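Local atomic coordinates of CurD (Moorea producens 3L, PDB entry 5KP7), a protein that probably acts as a hydroxymethylglutaryl-CoA synthase-type acyltransferase of the thiolase-like superfamily, and binds 4'-phosphopantetheine. Residues A[330-333]-A[334-338]. The protein carries 3 engineered substitutions. Sequence-based numbering, arbitrary orientation.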
loop_
_atom_site.group_PDB
_atom_site.type_symbol
_atom_site.label_atom_id
_atom_site.label_comp_id
_atom_site.label_asym_id
_atom_site.label_seq_id
_atom_site.Cartn_x
_atom_site.Cartn_y
_atom_site.Cartn_z
ATOM N N LEU A 330 6.327 -6.431 -2.905
ATOM C CA LEU A 330 7.236 -7.583 -2.803
ATOM C C LEU A 330 7.029 -8.600 -3.931
ATOM O O LEU A 330 7.991 -9.000 -4.598
ATOM C CB LEU A 330 7.111 -8.264 -1.434
ATOM C CG LEU A 330 7.923 -9.550 -1.266
ATOM C CD1 LEU A 330 9.424 -9.318 -1.395
ATOM C CD2 LEU A 330 7.569 -10.196 0.079
ATOM N N ALA A 331 5.778 -8.982 -4.169
ATOM C CA ALA A 331 5.473 -9.922 -5.233
ATOM C C ALA A 331 5.913 -9.343 -6.604
ATOM O O ALA A 331 6.447 -10.059 -7.456
ATOM C CB ALA A 331 3.998 -10.216 -5.272
ATOM N N SER A 332 5.681 -8.037 -6.781
ATOM C CA SER A 332 6.090 -7.349 -8.013
ATOM C C SER A 332 7.605 -7.307 -8.196
ATOM O O SER A 332 8.113 -7.520 -9.306
ATOM C CB SER A 332 5.496 -5.952 -8.031
ATOM O OG SER A 332 5.629 -5.357 -9.319
ATOM N N THR A 333 8.324 -7.022 -7.121
ATOM C CA THR A 333 9.782 -7.062 -7.144
ATOM C C THR A 333 10.301 -8.451 -7.585
ATOM O O THR A 333 11.190 -8.561 -8.426
ATOM C CB THR A 333 10.329 -6.708 -5.765
ATOM O OG1 THR A 333 10.076 -5.320 -5.483
ATOM C CG2 THR A 333 11.819 -6.953 -5.689
ATOM N N ILE A 334 9.726 -9.501 -7.005
ATOM C CA ILE A 334 10.160 -10.873 -7.302
ATOM C C ILE A 334 9.918 -11.220 -8.771
ATOM O O ILE A 334 10.824 -11.722 -9.461
ATOM C CB ILE A 334 9.472 -11.901 -6.382
ATOM C CG1 ILE A 334 9.935 -11.657 -4.948
ATOM C CG2 ILE A 334 9.809 -13.342 -6.812
ATOM C CD1 ILE A 334 9.143 -12.372 -3.901
ATOM N N ASP A 335 8.715 -10.939 -9.267
ATOM C CA ASP A 335 8.394 -11.243 -10.665
ATOM C C ASP A 335 9.155 -10.410 -11.694
ATOM O O ASP A 335 9.532 -10.916 -12.771
ATOM C CB ASP A 335 6.901 -11.080 -10.918
ATOM C CG ASP A 335 6.096 -12.258 -10.445
ATOM O OD1 ASP A 335 6.661 -13.256 -9.916
ATOM O OD2 ASP A 335 4.864 -12.148 -10.563
ATOM N N ASN A 336 9.388 -9.140 -11.370
ATOM C CA ASN A 336 9.924 -8.198 -12.348
ATOM C C ASN A 336 11.416 -7.890 -12.233
ATOM O O ASN A 336 11.998 -7.352 -13.178
ATOM C CB ASN A 336 9.083 -6.915 -12.305
ATOM C CG ASN A 336 7.666 -7.172 -12.749
ATOM O OD1 ASN A 336 7.423 -7.451 -13.923
ATOM N ND2 ASN A 336 6.739 -7.128 -11.827
ATOM N N GLY A 337 12.034 -8.278 -11.130
ATOM C CA GLY A 337 13.466 -8.131 -10.920
ATOM C C GLY A 337 14.242 -9.369 -11.342
ATOM O O GLY A 337 13.673 -10.314 -11.883
ATOM N N ASP A 338 15.549 -9.376 -11.090
ATOM C CA ASP A 338 16.439 -10.461 -11.509
ATOM C C ASP A 338 16.861 -11.263 -10.291
ATOM O O ASP A 338 17.445 -10.686 -9.345
ATOM C CB ASP A 338 17.684 -9.882 -12.176
ATOM C CG ASP A 338 18.558 -10.956 -12.774
ATOM O OD1 ASP A 338 19.161 -11.725 -12.005
ATOM O OD2 ASP A 338 18.664 -11.013 -14.012
HETATM O O HOH W 1 5.781 -12.784 -7.276
#
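Asn336 folds its side-chain amide back over the preceding turn onto Ser332. With CG beside the backbone N (chi1 -65°) and chi2 at -69°, ND2 comes to 2.9 Å from Ser332 O. That N-H...O angle is bent, 142°, and the oxygen lies somewhat out of the Asn336 amide plane. The backbone N of Asn336 reaches the same oxygen, also at 2.9 Å, so one residue grips Ser332 O twice. ND2 also makes a weak bond to Ser332 OG, 3.3 Å away. That hydroxyl has its strongest partner in Pro310 O and also bonds Tyr314 N, both of helix 309-318. With an alanine here in place of Asn336, Ser332 O would probably lose its second donor, and a gap would probably open against Val313 and Tyr314. Ser332 and Asn336 lie in the last turn of helix 325-336, in the C-terminal HMG-CoA synthase region. Gly337 N still bonds Thr333 O at 2.8 Å, but Gly337 has left helical backbone angles. One turn apart, the Ile334 CD1 methyl lies slantwise against the end of Leu330, 4.0 Å from its CD1. A water donates to Ala331 O and, weakly, to Asp335 OD1, while Asp335 OD2 is hydrogen-bonded to Tyr314 OH.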